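Local structure of putative N-acetylmuramoyl-L-alanine amidase,autolysin cwp6 (Peptoclostridium difficile, 5J72) at residues I5-K10 with K102-T107; S18-K23 with G59-N64. The protein is a cell-wall-anchored, zinc-containing protein that probably cleaves the amide bond between N-acetylmuramic acid and L-alanine in peptidoglycan. All coordinates share one frame; numbering follows the deposited sequence. Where two conformers were deposited one is given.

In the fold
Both contacts lie in the N-terminal beta region, their centres about 10 Å apart. Contact 1 joins residues 5-10 to a later segment, 102-107. Contact 2 pairs strands 16-24 and 56-63, which fall between them in sequence. They meet where strand 3-7 runs antiparallel to 16-24; N6 N lies 2.7 Å from S21 O, a probable hydrogen bond. Both are partly buried. In contact 1 the buried I5, L7, Y104 and V106 pack together, and K10 is partly exposed. In contact 2 S18, A20, I61 and Y63 are buried, while N19 and V60 are exposed. One backbone hydrogen bond crosses contact 1, against four in contact 2. Contact 1 adds a bent lysine, waters and, beside it, N6-bound calcium.

Contact 1 of 2, residues I5-K10 with K102-T107; sequences INLQRK and KDYDVT. With CA (calcium ion), chain C.
With chi1 -66° the CG1 branch of I5 stands anti to the carbonyl carbon, and with chi2 172° CD1 reaches out over the ring of Y104. The contact lies within the N-terminal beta region. It joins strand 3-7 and the loop after it to a short 3-10 segment and the start of strand 106-113. I5 CD1 makes a CH-pi contact, 4.2 Å from the centroid of the Y104 ring and almost on its normal. D103 CB covers the opposite face. L7 CD1 lies at the edge of the ring, near its plane, and also meets V106 CG2 at 4.0 Å. V22 of strand 16-24 and L75 of strand 72-82 also touch I5 and extend this apolar side.

K10 supplies the polar part of the contact. Its chain is bent at chi2, chi3 and chi4, which carries the amine back to the 3-10 segment. There K10 NZ donates to D103 O at 2.8 Å, with the donor tilted from the carbonyl plane. The same amine donates to a water that lies within hydrogen-bonding distance of D105 O. Beyond it, T107 N donates to K10 O at 2.9 Å and ties the loop to strand 106-113.

N6 points away from this interface and binds a calcium ion through OD1 at 2.6 Å; four waters also coordinate the ion. One further water links the ends of the apolar side: it accepts from I5 N at 3.0 Å and is hydrogen-bonded to Y104 OH at 2.6 Å.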
ATOM      1  N   ILE A   5     -25.795  11.557  11.020  1.00 19.86           N
ATOM      2  CA  ILE A   5     -25.162  12.162   9.837  1.00 21.33           C
ATOM      3  C   ILE A   5     -23.828  11.395   9.578  1.00 23.52           C
ATOM      4  O   ILE A   5     -22.935  11.437  10.425  1.00 24.23           O
ATOM      5  CB  ILE A   5     -24.862  13.643  10.157  1.00 19.75           C
ATOM      6  CG1 ILE A   5     -26.172  14.426  10.355  1.00 19.75           C
ATOM      7  CG2 ILE A   5     -24.070  14.275   9.028  1.00 19.83           C
ATOM      8  CD1 ILE A   5     -25.880  15.905  10.877  1.00 21.93           C
ATOM      9  N   ASN A   6     -23.677  10.821   8.435  1.00 17.72           N
ATOM     10  CA  ASN A   6     -22.454  10.046   8.149  1.00 17.09           C
ATOM     11  C   ASN A   6     -21.659  10.717   7.031  1.00 18.79           C
ATOM     12  O   ASN A   6     -22.103  10.671   5.871  1.00 21.75           O
ATOM     13  CB  ASN A   6     -22.859   8.655   7.692  1.00 21.42           C
ATOM     14  CG  ASN A   6     -21.603   7.775   7.467  1.00 33.82           C
ATOM     15  OD1 ASN A   6     -20.548   7.948   8.123  1.00 32.57           O
ATOM     16  ND2 ASN A   6     -21.649   6.776   6.624  1.00 38.09           N
ATOM     17  N   LEU A   7     -20.522  11.336   7.383  1.00 17.84           N
ATOM     18  CA  LEU A   7     -19.683  12.026   6.394  1.00 15.79           C
ATOM     19  C   LEU A   7     -18.503  11.104   6.055  1.00 17.49           C
ATOM     20  O   LEU A   7     -17.903  10.504   6.954  1.00 20.02           O
ATOM     21  CB  LEU A   7     -19.119  13.346   6.974  1.00 18.28           C
ATOM     22  CG  LEU A   7     -20.239  14.355   7.368  1.00 20.02           C
ATOM     23  CD1 LEU A   7     -19.524  15.694   7.833  1.00 19.49           C
ATOM     24  CD2 LEU A   7     -21.222  14.582   6.189  1.00 20.48           C
ATOM     25  N   GLN A   8     -18.189  10.998   4.785  1.00 17.83           N
ATOM     26  CA  GLN A   8     -17.069  10.072   4.416  1.00 19.34           C
ATOM     27  C   GLN A   8     -15.668  10.556   4.859  1.00 21.89           C
ATOM     28  O   GLN A   8     -14.860   9.764   5.399  1.00 20.45           O
ATOM     29  CB  GLN A   8     -17.101   9.862   2.921  1.00 18.20           C
ATOM     30  CG  GLN A   8     -15.902   8.979   2.407  1.00 18.83           C
ATOM     31  CD  GLN A   8     -15.953   8.878   0.898  1.00 22.94           C
ATOM     32  OE1 GLN A   8     -16.417   9.793   0.223  1.00 18.52           O
ATOM     33  NE2 GLN A   8     -15.418   7.750   0.325  1.00 17.63           N
ATOM     34  N   ARG A   9     -15.380  11.872   4.681  1.00 20.84           N
ATOM     35  CA  ARG A   9     -14.026  12.446   4.931  1.00 21.67           C
ATOM     36  C   ARG A   9     -14.077  13.573   5.891  1.00 20.23           C
ATOM     37  O   ARG A   9     -14.983  14.383   5.800  1.00 20.08           O
ATOM     38  CB  ARG A   9     -13.457  13.086   3.635  1.00 19.67           C
ATOM     39  CG  ARG A   9     -13.643  12.267   2.367  1.00 29.93           C
ATOM     40  CD  ARG A   9     -12.577  12.567   1.277  1.00 30.30           C
ATOM     41  NE  ARG A   9     -12.964  11.762   0.094  1.00 39.45           N
ATOM     42  CZ  ARG A   9     -12.602  10.491  -0.133  1.00 35.11           C
ATOM     43  NH1 ARG A   9     -13.061   9.844  -1.191  1.00 33.95           N
ATOM     44  NH2 ARG A   9     -11.767   9.881   0.678  1.00 22.61           N
ATOM     45  N   LYS A  10     -13.102  13.655   6.831  1.00 19.22           N
ATOM     46  CA  LYS A  10     -13.059  14.752   7.780  1.00 20.31           C
ATOM     47  C   LYS A  10     -11.838  15.651   7.478  1.00 17.35           C
ATOM     48  O   LYS A  10     -11.660  16.711   8.085  1.00 18.92           O
ATOM     49  CB  LYS A  10     -12.914  14.201   9.181  1.00 20.54           C
ATOM     50  CG  LYS A  10     -14.127  13.303   9.582  1.00 27.94           C
ATOM     51  CD  LYS A  10     -15.444  14.090   9.390  1.00 28.66           C
ATOM     52  CE  LYS A  10     -15.938  14.750  10.638  1.00 39.39           C
ATOM     53  NZ  LYS A  10     -15.636  13.968  11.915  1.00 32.52           N
ATOM     54  N   LYS A 102     -19.696  19.860  16.506  1.00 19.52           N
ATOM     55  CA  LYS A 102     -18.307  19.788  16.217  1.00 21.61           C
ATOM     56  C   LYS A 102     -17.896  18.395  15.724  1.00 20.96           C
ATOM     57  O   LYS A 102     -16.832  18.263  15.089  1.00 18.54           O
ATOM     58  CB  LYS A 102     -17.452  20.128  17.446  1.00 24.95           C
ATOM     59  CG  LYS A 102     -17.350  21.671  17.679  1.00 40.13           C
ATOM     60  CD  LYS A 102     -16.013  22.315  17.120  1.00 53.42           C
ATOM     61  CE  LYS A 102     -16.263  23.626  16.346  1.00 55.67           C
ATOM     62  NZ  LYS A 102     -15.163  23.995  15.341  1.00 50.11           N
ATOM     63  N   ASP A 103     -18.697  17.376  16.019  1.00 17.24           N
ATOM     64  CA  ASP A 103     -18.323  16.049  15.513  1.00 19.31           C
ATOM     65  C   ASP A 103     -18.322  16.014  13.965  1.00 20.33           C
ATOM     66  O   ASP A 103     -17.765  15.055  13.379  1.00 20.41           O
ATOM     67  CB  ASP A 103     -19.381  15.011  15.914  1.00 19.67           C
ATOM     68  CG  ASP A 103     -19.454  14.754  17.394  1.00 24.60           C
ATOM     69  OD1 ASP A 103     -20.416  14.121  17.822  1.00 27.21           O
ATOM     70  OD2 ASP A 103     -18.542  15.199  18.129  1.00 22.30           O
ATOM     71  N   TYR A 104     -18.955  16.989  13.299  1.00 18.04           N
ATOM     72  CA  TYR A 104     -19.000  16.966  11.830  1.00 18.03           C
ATOM     73  C   TYR A 104     -18.027  17.976  11.180  1.00 18.40           C
ATOM     74  O   TYR A 104     -18.059  18.125   9.971  1.00 18.22           O
ATOM     75  CB  TYR A 104     -20.438  17.252  11.321  1.00 19.96           C
ATOM     76  CG  TYR A 104     -21.384  16.322  12.026  1.00 21.16           C
ATOM     77  CD1 TYR A 104     -22.180  16.778  13.079  1.00 22.06           C
ATOM     78  CD2 TYR A 104     -21.385  14.945  11.747  1.00 16.78           C
ATOM     79  CE1 TYR A 104     -22.933  15.901  13.850  1.00 24.87           C
ATOM     80  CE2 TYR A 104     -22.137  14.049  12.532  1.00 16.02           C
ATOM     81  CZ  TYR A 104     -22.897  14.545  13.586  1.00 24.52           C
ATOM     82  OH  TYR A 104     -23.553  13.717  14.462  1.00 26.52           O
ATOM     83  N   ASP A 105     -17.177  18.637  11.954  1.00 17.38           N
ATOM     84  CA  ASP A 105     -16.252  19.637  11.344  1.00 16.38           C
ATOM     85  C   ASP A 105     -15.323  18.981  10.338  1.00 19.86           C
ATOM     86  O   ASP A 105     -14.785  17.899  10.625  1.00 18.20           O
ATOM     87  CB  ASP A 105     -15.360  20.185  12.448  1.00 16.49           C
ATOM     88  CG  ASP A 105     -16.044  21.196  13.342  1.00 24.65           C
ATOM     89  OD1 ASP A 105     -17.220  21.514  13.105  1.00 21.31           O
ATOM     90  OD2 ASP A 105     -15.408  21.654  14.270  1.00 22.47           O
ATOM     91  N   VAL A 106     -15.102  19.606   9.200  1.00 17.32           N
ATOM     92  CA  VAL A 106     -14.236  19.032   8.166  1.00 15.67           C
ATOM     93  C   VAL A 106     -13.136  20.008   7.890  1.00 18.47           C
ATOM     94  O   VAL A 106     -13.453  21.193   7.653  1.00 18.25           O
ATOM     95  CB  VAL A 106     -15.097  18.746   6.900  1.00 17.57           C
ATOM     96  CG1 VAL A 106     -14.188  18.404   5.719  1.00 17.24           C
ATOM     97  CG2 VAL A 106     -16.079  17.595   7.204  1.00 16.17           C
ATOM     98  N   THR A 107     -11.860  19.566   7.984  1.00 16.33           N
ATOM     99  CA  THR A 107     -10.738  20.468   7.774  1.00 16.12           C
ATOM    100  C   THR A 107     -10.281  20.421   6.321  1.00 20.31           C
ATOM    101  O   THR A 107     -10.019  19.332   5.761  1.00 17.18           O
ATOM    102  CB  THR A 107      -9.591  20.067   8.729  1.00 20.15           C
ATOM    103  OG1 THR A 107     -10.094  20.111  10.053  1.00 19.86           O
ATOM    104  CG2 THR A 107      -8.409  21.013   8.612  1.00 18.70           C
TER
HETATM  105 CA    CA C 701     -20.171   7.160  10.620  0.70 45.58          CA
HETATM  106  O   HOH W   1     -24.249  11.405  13.534  1.00 25.12           O
HETATM  107  O   HOH W   2     -22.156   8.403  11.150  1.00 26.22           O
HETATM  108  O   HOH W   3     -11.882  18.280  11.155  1.00 21.26           O
HETATM  109  O   HOH W   4     -14.824  16.312  13.060  1.00 31.79           O
HETATM  110  O   HOH W   5     -18.653   8.902  10.890  1.00 34.71           O
HETATM  111  O   HOH W   6     -20.320   6.869  12.694  1.00 48.80           O
HETATM  112  O   HOH W   7     -18.266   6.032   9.993  1.00 38.63           O

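Contact 2 of 2, residues S18-K23 with G59-N64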
ATOM      1  N   SER A  18     -16.883  14.188  -0.994  1.00 16.83           N
ATOM      2  CA  SER A  18     -17.090  13.358   0.179  1.00 19.33           C
ATOM      3  C   SER A  18     -18.538  12.849   0.175  1.00 21.53           C
ATOM      4  O   SER A  18     -19.486  13.650   0.110  1.00 20.66           O
ATOM      5  CB  SER A  18     -16.813  14.164   1.458  1.00 18.25           C
ATOM      6  OG  SER A  18     -17.127  13.395   2.617  1.00 18.72           O
ATOM      7  N   ASN A  19     -18.737  11.518   0.260  1.00 18.48           N
ATOM      8  CA  ASN A  19     -20.109  11.059   0.294  1.00 19.72           C
ATOM      9  C   ASN A  19     -20.755  11.386   1.640  1.00 21.40           C
ATOM     10  O   ASN A  19     -20.123  11.218   2.689  1.00 21.82           O
ATOM     11  CB  ASN A  19     -20.192   9.507   0.080  1.00 20.42           C
ATOM     12  CG  ASN A  19     -19.661   9.093  -1.252  1.00 22.73           C
ATOM     13  OD1 ASN A  19     -19.815   9.843  -2.222  1.00 25.05           O
ATOM     14  ND2 ASN A  19     -19.050   7.921  -1.380  1.00 23.32           N
ATOM     15  N   ALA A  20     -22.021  11.793   1.621  1.00 20.80           N
ATOM     16  CA  ALA A  20     -22.737  12.094   2.872  1.00 20.40           C
ATOM     17  C   ALA A  20     -24.057  11.357   2.885  1.00 22.19           C
ATOM     18  O   ALA A  20     -24.753  11.268   1.861  1.00 22.17           O
ATOM     19  CB  ALA A  20     -23.035  13.590   2.984  1.00 18.65           C
ATOM     20  N   SER A  21     -24.408  10.863   4.037  1.00 22.52           N
ATOM     21  CA  SER A  21     -25.652  10.154   4.208  1.00 26.08           C
ATOM     22  C   SER A  21     -26.296  10.634   5.525  1.00 25.60           C
ATOM     23  O   SER A  21     -25.631  10.591   6.578  1.00 27.82           O
ATOM     24  CB  SER A  21     -25.333   8.652   4.252  1.00 29.49           C
ATOM     25  OG  SER A  21     -26.449   7.903   4.693  1.00 37.93           O
ATOM     26  N   VAL A  22     -27.547  11.108   5.469  1.00 21.91           N
ATOM     27  CA  VAL A  22     -28.300  11.516   6.635  1.00 21.90           C
ATOM     28  C   VAL A  22     -29.572  10.642   6.782  1.00 23.33           C
ATOM     29  O   VAL A  22     -30.351  10.505   5.834  1.00 21.15           O
ATOM     30  CB  VAL A  22     -28.682  12.993   6.560  1.00 21.46           C
ATOM     31  CG1 VAL A  22     -29.508  13.380   7.774  1.00 22.05           C
ATOM     32  CG2 VAL A  22     -27.404  13.843   6.517  1.00 22.30           C
ATOM     33  N   LYS A  23     -29.777  10.077   7.971  1.00 22.34           N
ATOM     34  CA  LYS A  23     -30.933   9.213   8.190  1.00 21.55           C
ATOM     35  C   LYS A  23     -31.765   9.794   9.290  1.00 23.38           C
ATOM     36  O   LYS A  23     -31.191  10.123  10.346  1.00 24.53           O
ATOM     37  CB  LYS A  23     -30.419   7.808   8.597  1.00 25.34           C
ATOM     38  CG  LYS A  23     -31.555   6.753   8.637  1.00 39.38           C
ATOM     39  CD  LYS A  23     -30.937   5.322   8.662  1.00 46.29           C
ATOM     40  CE  LYS A  23     -31.477   4.445   7.562  1.00 53.42           C
ATOM     41  NZ  LYS A  23     -32.959   4.376   7.616  1.00 57.92           N
ATOM     42  N   GLY A  59     -25.880  11.843  -0.876  1.00 20.33           N
ATOM     43  CA  GLY A  59     -25.387  12.722  -1.922  1.00 18.71           C
ATOM     44  C   GLY A  59     -23.920  12.914  -1.682  1.00 23.64           C
ATOM     45  O   GLY A  59     -23.270  12.205  -0.878  1.00 21.96           O
ATOM     46  N   VAL A  60     -23.369  13.932  -2.372  1.00 19.97           N
ATOM     47  CA  VAL A  60     -21.945  14.175  -2.286  1.00 19.43           C
ATOM     48  C   VAL A  60     -21.631  15.625  -1.902  1.00 20.92           C
ATOM     49  O   VAL A  60     -22.272  16.500  -2.465  1.00 21.90           O
ATOM     50  CB  VAL A  60     -21.385  13.888  -3.706  1.00 21.72           C
ATOM     51  CG1 VAL A  60     -19.873  14.264  -3.756  1.00 21.84           C
ATOM     52  CG2 VAL A  60     -21.609  12.373  -4.090  1.00 23.08           C
ATOM     53  N   ILE A  61     -20.728  15.891  -0.961  1.00 17.57           N
ATOM     54  CA  ILE A  61     -20.351  17.276  -0.681  1.00 16.54           C
ATOM     55  C   ILE A  61     -19.142  17.539  -1.623  1.00 20.13           C
ATOM     56  O   ILE A  61     -18.212  16.735  -1.664  1.00 20.63           O
ATOM     57  CB  ILE A  61     -19.925  17.458   0.817  1.00 16.99           C
ATOM     58  CG1 ILE A  61     -21.138  17.108   1.755  1.00 17.35           C
ATOM     59  CG2 ILE A  61     -19.432  18.930   1.040  1.00 16.51           C
ATOM     60  CD1 ILE A  61     -20.632  16.799   3.212  1.00 17.82           C
ATOM     61  N   ASN A  62     -19.169  18.648  -2.393  1.00 17.38           N
ATOM     62  CA  ASN A  62     -18.060  18.988  -3.295  1.00 18.33           C
ATOM     63  C   ASN A  62     -17.336  20.184  -2.654  1.00 17.60           C
ATOM     64  O   ASN A  62     -17.931  21.255  -2.607  1.00 18.65           O
ATOM     65  CB  ASN A  62     -18.653  19.418  -4.666  1.00 21.82           C
ATOM     66  CG  ASN A  62     -19.215  18.171  -5.357  1.00 33.03           C
ATOM     67  OD1 ASN A  62     -18.422  17.372  -5.887  1.00 37.26           O
ATOM     68  ND2 ASN A  62     -20.518  17.917  -5.380  1.00 35.37           N
ATOM     69  N   TYR A  63     -16.134  20.004  -2.165  1.00 16.81           N
ATOM     70  CA  TYR A  63     -15.405  21.051  -1.484  1.00 14.95           C
ATOM     71  C   TYR A  63     -14.718  21.953  -2.558  1.00 18.07           C
ATOM     72  O   TYR A  63     -13.494  21.990  -2.650  1.00 19.78           O
ATOM     73  CB  TYR A  63     -14.358  20.393  -0.549  1.00 15.14           C
ATOM     74  CG  TYR A  63     -15.073  19.762   0.633  1.00 18.27           C
ATOM     75  CD1 TYR A  63     -15.400  18.406   0.637  1.00 19.03           C
ATOM     76  CD2 TYR A  63     -15.464  20.532   1.732  1.00 18.73           C
ATOM     77  CE1 TYR A  63     -16.081  17.833   1.712  1.00 16.87           C
ATOM     78  CE2 TYR A  63     -16.172  19.976   2.793  1.00 16.39           C
ATOM     79  CZ  TYR A  63     -16.471  18.625   2.780  1.00 16.24           C
ATOM     80  OH  TYR A  63     -17.223  18.095   3.777  1.00 15.11           O
ATOM     81  N   ASN A  64     -15.663  22.670  -3.173  0.52 14.43           N
ATOM     82  CA  ASN A  64     -15.172  23.498  -4.261  0.52 18.50           C
ATOM     83  C   ASN A  64     -15.145  24.978  -3.896  0.52 19.41           C
ATOM     84  O   ASN A  64     -15.241  25.802  -4.802  0.52 20.34           O
ATOM     85  CB  ASN A  64     -16.083  23.324  -5.487  0.52 19.59           C
ATOM     86  CG  ASN A  64     -16.007  21.996  -6.183  0.52 24.10           C
ATOM     87  OD1 ASN A  64     -16.923  21.679  -6.972  0.52 27.04           O
ATOM     88  ND2 ASN A  64     -14.975  21.157  -5.962  0.52 22.46           N
TER
HETATM   89  O   HOH W   8     -17.299  15.344   4.504  1.00 18.34           O
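S18 CB lies at the edge of the Y63 ring, in plane, 3.7 Å from Y63 CE1. I61 CG2 sits over one face of this ring, offset toward the rim and 3.4 Å above the plane. The ring of W73 also meets it. With chi1 175° S18 OG is swung away from its backbone N, into the place where one water joins it to Y63 OH. The hydroxyl of S18 also takes a hydrogen bond from R9 N, so it links this pair to the loop after strand 3-7.

Four backbone hydrogen bonds hold the strands. S18 and I61 form a hydrogen-bonded pair: I61 N donates to S18 O at 2.8 Å, and S18 N returns a bond to I61 O. A20 and G59 form the next such pair. A20 N to G59 O is 2.8 Å and nearly straight, 175° at the hydrogen. Between them N19 and V60 make a non-hydrogen-bonded pair. Their side chains lie side by side on the more exposed face, with N19 OD1 3.6 Å from V60 CG2.

On the buried face A20 CB meets I61 CD1 at 4.0 Å. L7, L44 and A46 add to this apolar layer. The short strand segments are at 135° to each other, well off a straight antiparallel course. The register and the two unlike faces are those of a twisted antiparallel beta-sheet, here joining two strands of the N-terminal domain.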